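Local coordinates for putative sensory box/GGDEF family protein (Vibrio parahaemolyticus, PDB 3LID) that probably makes cyclic di-GMP from GTP through its GGDEF domain, the chain described here being its extracellular double-PDC (Cache) sensor domain, at residues 21-26 and 263-268; 39-44 and 168-173; 81-86 and 109-114; 120-125 and 153-158. All blocks are in the same frame, centred on the assembly; numbering follows the deposited sequence.

How the interactions relate
The long helix 9-45 runs the length of this double-PDC sensor region and joins its two units: interaction 1 sets it on the six-stranded sheet, interaction 2, about 28 Å away centre to centre, on the seven-stranded one. Along the chain, interaction 1 spans all the others; within the span of interaction 2, interaction 3 closes before interaction 4 opens. Strands 79-86, 163-173 and 150-160 adjoin, so interactions 2, 3 and 4 are neighbours, with centres 12 to 14 Å apart. Helix 9-45 packs on one face of this sheet. On the other, Asn171, Arg83, Lys113 and Arg153 bind one phosphate ion, probably from the crystallisation liquor; it marks the pocket where related sensors commonly bind ligands.

Interaction 1: residues 21-26 and 263-268; sequences HQLAYT and LIIDLS
In one of the two PDC-type units of this sensor domain, the long helix 9-45 packs against strand 260-268 of the six-stranded antiparallel sheet, and Leu23 makes most of the contact from the helix side. The segments 21-26 and 263-268 run at 150° to each other, their axes 9.3 Å apart at closest approach. Leu23 points its CD2 methyl at the strand, where CD2 lies 3.7 Å from Leu263 CB and 3.9 Å from Ile265 CG1; the Leu23 side chain runs alongside those of Leu263 and Ile265, pointing the opposite way. Ile265 CD1 in turn lies 3.9 Å from Leu23 CG. The Ile265 side chain crosses that of Gln22 at about a right angle, and its CD1 touches Gln22 CB and CG. The polar end of Gln22 bends away at chi2 (57°). Ile191 of the adjoining strand packs on both Thr26 and Leu263. Within the helix, Gln22 NE2 donates to Thr26 OG1 at 2.9 Å, with the hydroxyl oxygen lying in the plane of the amide.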
loop_
_atom_site.group_PDB
_atom_site.type_symbol
_atom_site.label_atom_id
_atom_site.label_comp_id
_atom_site.label_asym_id
_atom_site.label_seq_id
_atom_site.Cartn_x
_atom_site.Cartn_y
_atom_site.Cartn_z
ATOM N N HIS A 21 -16.973 10.886 -8.731
ATOM C CA HIS A 21 -16.839 11.603 -7.440
ATOM C C HIS A 21 -16.141 10.703 -6.433
ATOM O O HIS A 21 -15.326 11.175 -5.632
ATOM C CB HIS A 21 -18.208 12.031 -6.877
ATOM C CG HIS A 21 -18.856 13.092 -7.711
ATOM N ND1 HIS A 21 -18.192 14.252 -8.044
ATOM C CD2 HIS A 21 -20.077 13.168 -8.298
ATOM C CE1 HIS A 21 -18.973 14.996 -8.809
ATOM N NE2 HIS A 21 -20.124 14.362 -8.974
ATOM N N GLN A 22 -16.515 9.433 -6.427
ATOM C CA GLN A 22 -15.982 8.502 -5.405
ATOM C C GLN A 22 -14.445 8.426 -5.660
ATOM O O GLN A 22 -13.628 8.400 -4.688
ATOM C CB GLN A 22 -16.536 7.097 -5.590
ATOM C CG GLN A 22 -15.991 6.079 -4.527
ATOM C CD GLN A 22 -16.279 6.526 -3.124
ATOM O OE1 GLN A 22 -17.451 6.784 -2.750
ATOM N NE2 GLN A 22 -15.217 6.730 -2.318
ATOM N N LEU A 23 -14.054 8.252 -6.921
ATOM C CA LEU A 23 -12.601 8.128 -7.229
ATOM C C LEU A 23 -11.836 9.387 -6.774
ATOM O O LEU A 23 -10.723 9.297 -6.302
ATOM C CB LEU A 23 -12.367 7.871 -8.732
ATOM C CG LEU A 23 -12.876 6.496 -9.157
ATOM C CD1 LEU A 23 -12.690 6.430 -10.699
ATOM C CD2 LEU A 23 -12.022 5.374 -8.535
ATOM N N ALA A 24 -12.421 10.587 -6.943
ATOM C CA ALA A 24 -11.759 11.759 -6.452
ATOM C C ALA A 24 -11.638 11.749 -4.923
ATOM O O ALA A 24 -10.597 12.186 -4.400
ATOM C CB ALA A 24 -12.549 13.070 -6.957
ATOM N N TYR A 25 -12.710 11.343 -4.240
ATOM C CA TYR A 25 -12.729 11.233 -2.790
ATOM C C TYR A 25 -11.577 10.292 -2.294
ATOM O O TYR A 25 -10.794 10.649 -1.372
ATOM C CB TYR A 25 -14.037 10.636 -2.392
ATOM C CG TYR A 25 -14.267 10.511 -0.907
ATOM C CD1 TYR A 25 -15.081 11.437 -0.247
ATOM C CD2 TYR A 25 -13.753 9.455 -0.171
ATOM C CE1 TYR A 25 -15.335 11.306 1.144
ATOM C CE2 TYR A 25 -14.004 9.320 1.174
ATOM C CZ TYR A 25 -14.782 10.246 1.822
ATOM O OH TYR A 25 -15.033 10.086 3.176
ATOM N N THR A 26 -11.560 9.128 -2.900
ATOM C CA THR A 26 -10.665 8.121 -2.377
ATOM C C THR A 26 -9.259 8.533 -2.768
ATOM O O THR A 26 -8.292 8.283 -2.012
ATOM C CB THR A 26 -11.043 6.766 -2.984
ATOM O OG1 THR A 26 -12.320 6.414 -2.466
ATOM C CG2 THR A 26 -9.998 5.681 -2.560
ATOM N N LEU A 263 -6.974 3.674 -9.920
ATOM C CA LEU A 263 -8.063 3.307 -9.050
ATOM C C LEU A 263 -9.242 3.048 -10.026
ATOM O O LEU A 263 -9.520 3.873 -10.890
ATOM C CB LEU A 263 -8.467 4.477 -8.135
ATOM C CG LEU A 263 -7.565 4.703 -6.888
ATOM C CD1 LEU A 263 -6.079 4.733 -7.228
ATOM C CD2 LEU A 263 -8.008 6.079 -6.290
ATOM N N ILE A 264 -9.901 1.931 -9.824
ATOM C CA ILE A 264 -10.956 1.452 -10.783
ATOM C C ILE A 264 -12.205 1.139 -10.071
ATOM O O ILE A 264 -12.209 0.467 -9.037
ATOM C CB ILE A 264 -10.451 0.191 -11.444
ATOM C CG1 ILE A 264 -9.107 0.428 -12.176
ATOM C CG2 ILE A 264 -11.529 -0.485 -12.379
ATOM C CD1 ILE A 264 -9.139 1.372 -13.302
ATOM N N ILE A 265 -13.355 1.556 -10.666
ATOM C CA ILE A 265 -14.630 1.085 -10.234
ATOM C C ILE A 265 -15.185 0.393 -11.485
ATOM O O ILE A 265 -15.341 1.041 -12.502
ATOM C CB ILE A 265 -15.560 2.221 -9.761
ATOM C CG1 ILE A 265 -14.985 2.778 -8.465
ATOM C CG2 ILE A 265 -17.006 1.694 -9.463
ATOM C CD1 ILE A 265 -15.665 3.986 -7.930
ATOM N N ASP A 266 -15.396 -0.908 -11.380
ATOM C CA ASP A 266 -15.794 -1.771 -12.513
ATOM C C ASP A 266 -17.124 -2.395 -12.110
ATOM O O ASP A 266 -17.202 -3.153 -11.164
ATOM C CB ASP A 266 -14.664 -2.800 -12.803
ATOM C CG ASP A 266 -15.073 -3.915 -13.743
ATOM O OD1 ASP A 266 -16.259 -3.962 -14.174
ATOM O OD2 ASP A 266 -14.200 -4.782 -14.010
ATOM N N LEU A 267 -18.224 -2.014 -12.791
ATOM C CA LEU A 267 -19.540 -2.591 -12.484
ATOM C C LEU A 267 -20.110 -3.260 -13.757
ATOM O O LEU A 267 -20.064 -2.682 -14.871
ATOM C CB LEU A 267 -20.506 -1.477 -12.135
ATOM C CG LEU A 267 -20.109 -0.800 -10.823
ATOM C CD1 LEU A 267 -20.624 0.627 -10.845
ATOM C CD2 LEU A 267 -20.710 -1.637 -9.725
ATOM N N SER A 268 -20.560 -4.489 -13.611
ATOM C CA SER A 268 -21.213 -5.179 -14.775
ATOM C C SER A 268 -22.648 -4.657 -14.918
ATOM O O SER A 268 -23.193 -3.949 -14.018
ATOM C CB SER A 268 -21.297 -6.658 -14.470
ATOM O OG SER A 268 -22.160 -6.801 -13.345
#

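Interaction 2: residues 39-44 and 168-173; sequences TISDLL and LVLNVD. With PO4 (phosphate ion), chain C.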
loop_
_atom_site.group_PDB
_atom_site.type_symbol
_atom_site.label_atom_id
_atom_site.label_comp_id
_atom_site.label_asym_id
_atom_site.label_seq_id
_atom_site.Cartn_x
_atom_site.Cartn_y
_atom_site.Cartn_z
ATOM N N THR A 39 5.417 12.246 7.034
ATOM C CA THR A 39 5.705 12.886 8.298
ATOM C C THR A 39 6.260 11.935 9.333
ATOM O O THR A 39 7.274 12.271 10.071
ATOM C CB THR A 39 4.443 13.613 8.812
ATOM O OG1 THR A 39 4.002 14.510 7.762
ATOM C CG2 THR A 39 4.780 14.352 10.134
ATOM N N ILE A 40 5.610 10.780 9.472
ATOM C CA ILE A 40 5.971 9.834 10.509
ATOM C C ILE A 40 7.346 9.259 10.111
ATOM O O ILE A 40 8.183 8.992 11.025
ATOM C CB ILE A 40 4.905 8.726 10.611
ATOM C CG1 ILE A 40 3.660 9.215 11.299
ATOM C CG2 ILE A 40 5.396 7.522 11.403
ATOM C CD1 ILE A 40 3.880 9.541 12.842
ATOM N N SER A 41 7.587 9.023 8.819
ATOM C CA SER A 41 8.920 8.388 8.458
ATOM C C SER A 41 10.048 9.357 8.854
ATOM O O SER A 41 11.129 8.923 9.390
ATOM C CB SER A 41 9.007 8.153 6.955
ATOM O OG SER A 41 7.997 7.204 6.648
ATOM N N ASP A 42 9.838 10.636 8.569
ATOM C CA ASP A 42 10.833 11.656 8.959
ATOM C C ASP A 42 11.031 11.690 10.487
ATOM O O ASP A 42 12.180 11.771 10.977
ATOM C CB ASP A 42 10.391 13.006 8.436
ATOM C CG ASP A 42 11.292 14.160 8.946
ATOM O OD1 ASP A 42 12.427 14.238 8.485
ATOM O OD2 ASP A 42 10.851 14.944 9.817
ATOM N N LEU A 43 9.937 11.619 11.276
ATOM C CA LEU A 43 10.061 11.644 12.750
ATOM C C LEU A 43 10.777 10.381 13.194
ATOM O O LEU A 43 11.667 10.461 14.070
ATOM C CB LEU A 43 8.693 11.689 13.418
ATOM C CG LEU A 43 8.086 13.133 13.352
ATOM C CD1 LEU A 43 6.615 13.064 13.635
ATOM C CD2 LEU A 43 8.767 14.013 14.414
ATOM N N LEU A 44 10.464 9.208 12.596
ATOM C CA LEU A 44 11.170 8.031 13.128
ATOM C C LEU A 44 12.687 8.058 12.778
ATOM O O LEU A 44 13.520 7.582 13.537
ATOM C CB LEU A 44 10.589 6.770 12.490
ATOM C CG LEU A 44 9.154 6.463 13.023
ATOM C CD1 LEU A 44 8.514 5.373 12.126
ATOM C CD2 LEU A 44 9.214 6.004 14.450
ATOM N N LEU A 168 16.659 2.630 8.091
ATOM C CA LEU A 168 15.290 2.492 8.618
ATOM C C LEU A 168 14.397 2.019 7.476
ATOM O O LEU A 168 14.454 2.588 6.395
ATOM C CB LEU A 168 14.830 3.866 9.072
ATOM C CG LEU A 168 13.384 3.939 9.515
ATOM C CD1 LEU A 168 13.231 3.148 10.833
ATOM C CD2 LEU A 168 12.974 5.424 9.791
ATOM N N VAL A 169 13.575 0.996 7.725
ATOM C CA VAL A 169 12.698 0.463 6.703
ATOM C C VAL A 169 11.326 0.321 7.314
ATOM O O VAL A 169 11.159 -0.302 8.381
ATOM C CB VAL A 169 13.139 -0.954 6.269
ATOM C CG1 VAL A 169 12.199 -1.494 5.191
ATOM C CG2 VAL A 169 14.590 -0.903 5.697
ATOM N N LEU A 170 10.312 0.863 6.619
ATOM C CA LEU A 170 8.953 0.767 7.163
ATOM C C LEU A 170 8.092 0.078 6.120
ATOM O O LEU A 170 8.095 0.499 4.993
ATOM C CB LEU A 170 8.385 2.229 7.364
ATOM C CG LEU A 170 9.418 3.211 7.970
ATOM C CD1 LEU A 170 8.846 4.626 7.950
ATOM C CD2 LEU A 170 9.660 2.710 9.420
ATOM N N ASN A 171 7.367 -0.942 6.483
ATOM C CA ASN A 171 6.565 -1.695 5.503
ATOM C C ASN A 171 5.145 -1.195 5.653
ATOM O O ASN A 171 4.430 -1.611 6.564
ATOM C CB ASN A 171 6.629 -3.206 5.770
ATOM C CG ASN A 171 7.899 -3.804 5.274
ATOM O OD1 ASN A 171 8.983 -3.190 5.425
ATOM N ND2 ASN A 171 7.804 -4.972 4.637
ATOM N N VAL A 172 4.746 -0.398 4.674
ATOM C CA VAL A 172 3.340 0.097 4.588
ATOM C C VAL A 172 2.475 -1.017 4.015
ATOM O O VAL A 172 2.764 -1.600 2.953
ATOM C CB VAL A 172 3.289 1.383 3.748
ATOM C CG1 VAL A 172 1.781 1.784 3.544
ATOM C CG2 VAL A 172 4.141 2.533 4.420
ATOM N N ASP A 173 1.457 -1.370 4.756
ATOM C CA ASP A 173 0.662 -2.579 4.520
ATOM C C ASP A 173 -0.515 -2.217 3.553
ATOM O O ASP A 173 -1.500 -1.533 3.901
ATOM C CB ASP A 173 0.130 -2.966 5.887
ATOM C CG ASP A 173 -0.820 -4.164 5.853
ATOM O OD1 ASP A 173 -1.196 -4.650 4.793
ATOM O OD2 ASP A 173 -1.190 -4.591 6.937
HETATM P P PO4 C . 10.293 -7.954 3.556
HETATM O O1 PO4 C . 9.514 -8.554 4.741
HETATM O O2 PO4 C . 11.759 -8.223 3.923
HETATM O O3 PO4 C . 10.087 -6.472 3.429
HETATM O O4 PO4 C . 9.935 -8.676 2.261
#
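Leu168 and Leu170, alternate residues of strand 163-173, both aim their side chains at helix 9-45 and meet Ser41 and Leu44 there. The two leucines of the strand use different first torsions. Leu168 turns CG away from its own backbone N (chi1 174°), and its CD2 comes 3.8 Å from Leu44 CB. Leu170 keeps CG beside the backbone N, and its two methyls part: CD2 lies 4.0 Å from Leu44 CD1, where the two side chains cross obliquely, while CD1 goes to Ser41. There it sits 3.0 Å from Ser41 OG, an unusually short approach whose exact value is doubtful; that hydroxyl is hydrogen-bonded to the carbonyl oxygen of Ile37 one turn earlier in the helix. Trp69 of helix 59-76 packs on Leu44 and Leu168, extending the apolar layer. Asn171, next along the strand, points to the other side of the sheet. Its ND2 gives a nearly straight bond of 3.0 Å to phosphate O3, with an N-H...acceptor angle of 172°, while Arg83 NH2 donates to its OD1. One face of strand 163-173 is apolar here and covered by helix 9-45, while on the other Asn171 faces the phosphate-filled pocket, an arrangement consistent with the PDC sensor fold, where ligands are commonly taken on the side of the sheet away from the long helix.

Interaction 3: residues 81-86 and 109-114; sequences QIRFLD and ILRDKS. With PO4 (phosphate ion), chain C.
Lys113 reaches from the loop before helix 117-124 past Leu85 and Arg83 of strand 79-86 to the phosphate, its side chain bent once, at chi2 (-79°), and extended from there on. Its CB rests 4.0 Å from Leu85 CD2, the apolar start of the contact, where the two side chains pass at a slant. Farther out, CD and CE run beside phosphate O2, and CE also lies 3.8 Å from Arg83 NH1, at the edge of that guanidinium and in its plane. At the tip, Lys113 NZ bonds phosphate O2 at 2.7 Å; it also lies over one face of the Arg111 guanidinium, 3.2 Å above the plane and toward the rim. The site belongs to the PDC unit built on the seven-stranded sheet, in the pocket between the sheet and its loops where such sensor domains commonly take their ligands; the ion here probably comes from the crystallisation liquor. Arg83 comes from the strand, bending at chi3, and grips two oxygens of the same ion: NH1 donates to O2 at 3.0 Å and NH2 to O3 at 2.8 Å. Phosphate O2 thus takes bonds from both Arg83 and Lys113. Arg111 NH2 lies 4.0 Å from Arg83 NH1, and Glu91 makes salt bridges to both arginines. Around the lysine in the loop, Asp112 OD1 accepts from Ser114 N at 2.9 Å, closing an Asx turn, and also from Ser114 OG.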
loop_
_atom_site.group_PDB
_atom_site.type_symbol
_atom_site.label_atom_id
_atom_site.label_comp_id
_atom_site.label_asym_id
_atom_site.label_seq_id
_atom_site.Cartn_x
_atom_site.Cartn_y
_atom_site.Cartn_z
ATOM N N GLN A 81 5.513 -3.747 9.503
ATOM C CA GLN A 81 6.793 -3.899 10.190
ATOM C C GLN A 81 7.484 -2.594 10.217
ATOM O O GLN A 81 7.286 -1.784 9.347
ATOM C CB GLN A 81 7.764 -4.828 9.351
ATOM C CG GLN A 81 7.197 -6.229 9.163
ATOM C CD GLN A 81 8.200 -7.087 8.391
ATOM O OE1 GLN A 81 8.077 -7.317 7.161
ATOM N NE2 GLN A 81 9.233 -7.503 9.100
ATOM N N ILE A 82 8.355 -2.407 11.225
ATOM C CA ILE A 82 9.211 -1.251 11.334
ATOM C C ILE A 82 10.561 -1.854 11.754
ATOM O O ILE A 82 10.615 -2.579 12.759
ATOM C CB ILE A 82 8.752 -0.278 12.420
ATOM C CG1 ILE A 82 7.329 0.236 12.021
ATOM C CG2 ILE A 82 9.771 0.933 12.531
ATOM C CD1 ILE A 82 6.747 1.140 13.152
ATOM N N ARG A 83 11.588 -1.624 10.933
ATOM C CA ARG A 83 12.861 -2.295 11.148
ATOM C C ARG A 83 14.023 -1.353 11.018
ATOM O O ARG A 83 14.003 -0.323 10.332
ATOM C CB ARG A 83 13.060 -3.304 10.050
ATOM C CG ARG A 83 12.127 -4.544 10.238
ATOM C CD ARG A 83 12.321 -5.592 9.095
ATOM N NE ARG A 83 11.769 -5.006 7.845
ATOM C CZ ARG A 83 11.803 -5.650 6.668
ATOM N NH1 ARG A 83 12.388 -6.882 6.572
ATOM N NH2 ARG A 83 11.219 -5.104 5.590
ATOM N N PHE A 84 15.118 -1.764 11.660
ATOM C CA PHE A 84 16.394 -1.128 11.390
ATOM C C PHE A 84 17.313 -2.266 10.899
ATOM O O PHE A 84 17.395 -3.338 11.530
ATOM C CB PHE A 84 17.020 -0.505 12.664
ATOM C CG PHE A 84 18.269 0.252 12.354
ATOM C CD1 PHE A 84 18.193 1.512 11.758
ATOM C CD2 PHE A 84 19.529 -0.380 12.514
ATOM C CE1 PHE A 84 19.327 2.204 11.405
ATOM C CE2 PHE A 84 20.757 0.344 12.135
ATOM C CZ PHE A 84 20.599 1.644 11.603
ATOM N N LEU A 85 17.909 -2.073 9.714
ATOM C CA LEU A 85 18.907 -3.011 9.137
ATOM C C LEU A 85 20.270 -2.346 9.254
ATOM O O LEU A 85 20.430 -1.153 9.044
ATOM C CB LEU A 85 18.617 -3.282 7.615
ATOM C CG LEU A 85 17.490 -4.300 7.329
ATOM C CD1 LEU A 85 16.138 -3.909 7.933
ATOM C CD2 LEU A 85 17.325 -4.301 5.723
ATOM N N ASP A 86 21.286 -3.158 9.554
ATOM C CA ASP A 86 22.612 -2.522 9.605
ATOM C C ASP A 86 23.175 -2.347 8.204
ATOM O O ASP A 86 22.491 -2.696 7.197
ATOM C CB ASP A 86 23.502 -3.347 10.543
ATOM C CG ASP A 86 23.875 -4.734 10.005
ATOM O OD1 ASP A 86 23.705 -5.123 8.805
ATOM O OD2 ASP A 86 24.373 -5.543 10.874
ATOM N N ILE A 109 13.447 -12.953 15.232
ATOM C CA ILE A 109 13.688 -13.692 13.978
ATOM C C ILE A 109 14.302 -12.612 13.041
ATOM O O ILE A 109 13.545 -11.798 12.475
ATOM C CB ILE A 109 12.430 -14.304 13.364
ATOM C CG1 ILE A 109 11.879 -15.409 14.328
ATOM C CG2 ILE A 109 12.764 -14.975 12.021
ATOM C CD1 ILE A 109 10.493 -15.841 13.974
ATOM N N LEU A 110 15.651 -12.530 13.017
ATOM C CA LEU A 110 16.363 -11.446 12.359
ATOM C C LEU A 110 17.137 -12.035 11.180
ATOM O O LEU A 110 17.895 -12.995 11.355
ATOM C CB LEU A 110 17.294 -10.769 13.330
ATOM C CG LEU A 110 16.545 -10.171 14.509
ATOM C CD1 LEU A 110 17.503 -9.592 15.541
ATOM C CD2 LEU A 110 15.599 -9.023 14.027
ATOM N N ARG A 111 16.948 -11.503 9.987
ATOM C CA ARG A 111 17.504 -12.145 8.782
ATOM C C ARG A 111 18.406 -11.211 8.015
ATOM O O ARG A 111 18.375 -9.980 8.173
ATOM C CB ARG A 111 16.369 -12.483 7.823
ATOM C CG ARG A 111 15.477 -13.643 8.283
ATOM C CD ARG A 111 14.272 -13.185 9.136
ATOM N NE ARG A 111 13.532 -11.948 8.760
ATOM C CZ ARG A 111 12.413 -11.864 8.029
ATOM N NH1 ARG A 111 11.808 -12.949 7.500
ATOM N NH2 ARG A 111 11.895 -10.683 7.825
ATOM N N ASP A 112 19.252 -11.837 7.187
ATOM C CA ASP A 112 20.083 -11.047 6.268
ATOM C C ASP A 112 19.279 -10.757 4.992
ATOM O O ASP A 112 18.963 -11.678 4.228
ATOM C CB ASP A 112 21.282 -11.965 5.907
ATOM C CG ASP A 112 22.171 -11.375 4.879
ATOM O OD1 ASP A 112 21.923 -10.275 4.331
ATOM O OD2 ASP A 112 23.195 -12.039 4.664
ATOM N N LYS A 113 18.949 -9.466 4.758
ATOM C CA LYS A 113 18.113 -9.039 3.636
ATOM C C LYS A 113 18.943 -8.485 2.507
ATOM O O LYS A 113 18.437 -7.827 1.586
ATOM C CB LYS A 113 17.144 -7.970 4.100
ATOM C CG LYS A 113 16.135 -8.545 5.042
ATOM C CD LYS A 113 15.010 -9.312 4.285
ATOM C CE LYS A 113 14.130 -10.051 5.278
ATOM N NZ LYS A 113 12.874 -10.629 4.589
ATOM N N SER A 114 20.267 -8.725 2.591
ATOM C CA SER A 114 21.129 -8.087 1.607
ATOM C C SER A 114 20.912 -8.486 0.147
ATOM O O SER A 114 21.339 -7.696 -0.758
ATOM C CB SER A 114 22.592 -8.242 2.004
ATOM O OG SER A 114 22.934 -9.623 1.907
HETATM P P PO4 C . 10.293 -7.954 3.556
HETATM O O1 PO4 C . 9.514 -8.554 4.741
HETATM O O2 PO4 C . 11.759 -8.223 3.923
HETATM O O3 PO4 C . 10.087 -6.472 3.429
HETATM O O4 PO4 C . 9.935 -8.676 2.261
#

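Interaction 4: residues 120-125 and 153-158; sequences KYAQSL and RILMPI. With PO4 (phosphate ion), chain C.
Apolar packing carries the contact between helix 117-124 and strand 150-160, with Leu155 and Pro157 of the strand turned to the helix end. Leu155 CD1 meets the Tyr121 ring at its edge, 3.6 Å from Tyr121 CD2, and it also touches the methyl of Ala122. Leu125, just past the helix, crosses Leu155 at about a right angle, its CD1 4.0 Å from Leu155 CB. Leu125 CB in turn lies 3.7 Å from Pro157 CG, and the same proline carbon lies beside the carbonyl oxygen of Ala122. Among hydrogen bonds, Ser124 OG donates to Tyr121 O at 2.7 Å, in the carbonyl plane and on a lone pair, near the last turn of the helix. The Tyr121 hydroxyl pairs with Ser131 on the neighbouring strand. Ionic contacts lie at the start of the strand segment: Arg153, extended from CG to NE, presents the edge of its guanidinium to the phosphate ion. Arg153 NE donates to phosphate O3 at 2.6 Å, and Arg153 NH2 to phosphate O4 at 2.9 Å, with a weak second bond to O3. Tyr118, from the same helix, packs on Arg153 and Leu155 and bonds the phosphate through its hydroxyl. A largely buried apolar seam thus seats this helix on the PDC sheet right beside the charged pocket, while NE and NH2 of Arg153 hold one side of the anion, which Tyr118, Lys113 and Arg83 also bond.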
loop_
_atom_site.group_PDB
_atom_site.type_symbol
_atom_site.label_atom_id
_atom_site.label_comp_id
_atom_site.label_asym_id
_atom_site.label_seq_id
_atom_site.Cartn_x
_atom_site.Cartn_y
_atom_site.Cartn_z
ATOM N N LYS A 120 19.340 -3.245 -1.980
ATOM C CA LYS A 120 20.345 -2.641 -2.841
ATOM C C LYS A 120 19.939 -1.226 -3.252
ATOM O O LYS A 120 20.792 -0.341 -3.381
ATOM C CB LYS A 120 20.483 -3.535 -4.072
ATOM C CG LYS A 120 21.045 -4.951 -3.656
ATOM C CD LYS A 120 21.192 -5.905 -4.854
ATOM C CE LYS A 120 21.653 -7.246 -4.316
ATOM N NZ LYS A 120 21.670 -8.225 -5.431
ATOM N N TYR A 121 18.640 -1.004 -3.488
ATOM C CA TYR A 121 18.144 0.374 -3.766
ATOM C C TYR A 121 18.396 1.309 -2.556
ATOM O O TYR A 121 18.950 2.415 -2.672
ATOM C CB TYR A 121 16.657 0.317 -4.150
ATOM C CG TYR A 121 16.125 1.735 -4.359
ATOM C CD1 TYR A 121 16.604 2.501 -5.413
ATOM C CD2 TYR A 121 15.195 2.284 -3.497
ATOM C CE1 TYR A 121 16.130 3.824 -5.621
ATOM C CE2 TYR A 121 14.739 3.606 -3.671
ATOM C CZ TYR A 121 15.192 4.350 -4.728
ATOM O OH TYR A 121 14.729 5.647 -4.841
ATOM N N ALA A 122 18.052 0.822 -1.362
ATOM C CA ALA A 122 18.251 1.681 -0.155
ATOM C C ALA A 122 19.753 2.069 -0.049
ATOM O O ALA A 122 20.061 3.161 0.380
ATOM C CB ALA A 122 17.847 0.870 1.108
ATOM N N GLN A 123 20.643 1.167 -0.399
ATOM C CA GLN A 123 22.076 1.459 -0.259
ATOM C C GLN A 123 22.475 2.601 -1.160
ATOM O O GLN A 123 23.387 3.350 -0.843
ATOM C CB GLN A 123 22.891 0.249 -0.704
ATOM C CG GLN A 123 22.810 -0.940 0.228
ATOM C CD GLN A 123 23.767 -2.063 -0.170
ATOM O OE1 GLN A 123 23.512 -2.790 -1.139
ATOM N NE2 GLN A 123 24.851 -2.213 0.582
ATOM N N SER A 124 21.846 2.664 -2.347
ATOM C CA SER A 124 22.060 3.762 -3.293
ATOM C C SER A 124 21.606 5.154 -2.863
ATOM O O SER A 124 22.037 6.179 -3.436
ATOM C CB SER A 124 21.410 3.398 -4.646
ATOM O OG SER A 124 20.065 3.815 -4.712
ATOM N N LEU A 125 20.782 5.257 -1.824
ATOM C CA LEU A 125 20.278 6.521 -1.315
ATOM C C LEU A 125 21.361 7.288 -0.556
ATOM O O LEU A 125 22.351 6.692 -0.109
ATOM C CB LEU A 125 19.051 6.329 -0.435
ATOM C CG LEU A 125 17.881 5.572 -1.123
ATOM C CD1 LEU A 125 16.791 5.342 0.024
ATOM C CD2 LEU A 125 17.275 6.447 -2.269
ATOM N N ARG A 153 7.578 -0.210 0.772
ATOM C CA ARG A 153 8.634 -0.085 1.825
ATOM C C ARG A 153 9.204 1.333 1.742
ATOM O O ARG A 153 9.722 1.758 0.712
ATOM C CB ARG A 153 9.768 -1.110 1.522
ATOM C CG ARG A 153 9.259 -2.545 1.864
ATOM C CD ARG A 153 10.197 -3.607 1.202
ATOM N NE ARG A 153 9.665 -4.939 1.391
ATOM C CZ ARG A 153 8.718 -5.462 0.627
ATOM N NH1 ARG A 153 8.165 -4.717 -0.383
ATOM N NH2 ARG A 153 8.292 -6.698 0.885
ATOM N N ILE A 154 9.160 2.048 2.858
ATOM C CA ILE A 154 9.821 3.380 2.956
ATOM C C ILE A 154 11.282 3.087 3.447
ATOM O O ILE A 154 11.440 2.237 4.359
ATOM C CB ILE A 154 9.139 4.215 4.002
ATOM C CG1 ILE A 154 7.588 4.183 3.785
ATOM C CG2 ILE A 154 9.723 5.624 3.960
ATOM C CD1 ILE A 154 7.152 4.703 2.382
ATOM N N LEU A 155 12.255 3.728 2.827
ATOM C CA LEU A 155 13.676 3.426 3.039
ATOM C C LEU A 155 14.401 4.698 3.371
ATOM O O LEU A 155 14.185 5.693 2.734
ATOM C CB LEU A 155 14.210 2.884 1.743
ATOM C CG LEU A 155 13.434 1.683 1.196
ATOM C CD1 LEU A 155 13.985 1.382 -0.217
ATOM C CD2 LEU A 155 13.728 0.389 2.137
ATOM N N MET A 156 15.258 4.661 4.422
ATOM C CA MET A 156 15.998 5.875 4.812
ATOM C C MET A 156 17.317 5.411 5.448
ATOM O O MET A 156 17.304 4.877 6.579
ATOM C CB MET A 156 15.121 6.675 5.807
ATOM C CG MET A 156 15.752 7.983 6.307
ATOM S SD MET A 156 14.739 8.677 7.561
ATOM C CE MET A 156 15.877 9.985 7.859
ATOM N N PRO A 157 18.441 5.709 4.789
ATOM C CA PRO A 157 19.754 5.402 5.465
ATOM C C PRO A 157 19.920 6.392 6.634
ATOM O O PRO A 157 19.521 7.579 6.529
ATOM C CB PRO A 157 20.807 5.680 4.398
ATOM C CG PRO A 157 19.943 5.684 3.052
ATOM C CD PRO A 157 18.615 6.252 3.431
ATOM N N ILE A 158 20.466 5.906 7.773
ATOM C CA ILE A 158 20.537 6.682 8.974
ATOM C C ILE A 158 22.069 6.768 9.309
ATOM O O ILE A 158 22.743 5.761 9.299
ATOM C CB ILE A 158 19.850 5.995 10.188
ATOM C CG1 ILE A 158 18.324 5.775 9.878
ATOM C CG2 ILE A 158 20.021 6.976 11.447
ATOM C CD1 ILE A 158 17.587 7.084 9.508
HETATM P P PO4 C . 10.293 -7.954 3.556
HETATM O O1 PO4 C . 9.514 -8.554 4.741
HETATM O O2 PO4 C . 11.759 -8.223 3.923
HETATM O O3 PO4 C . 10.087 -6.472 3.429
HETATM O O4 PO4 C . 9.935 -8.676 2.261
#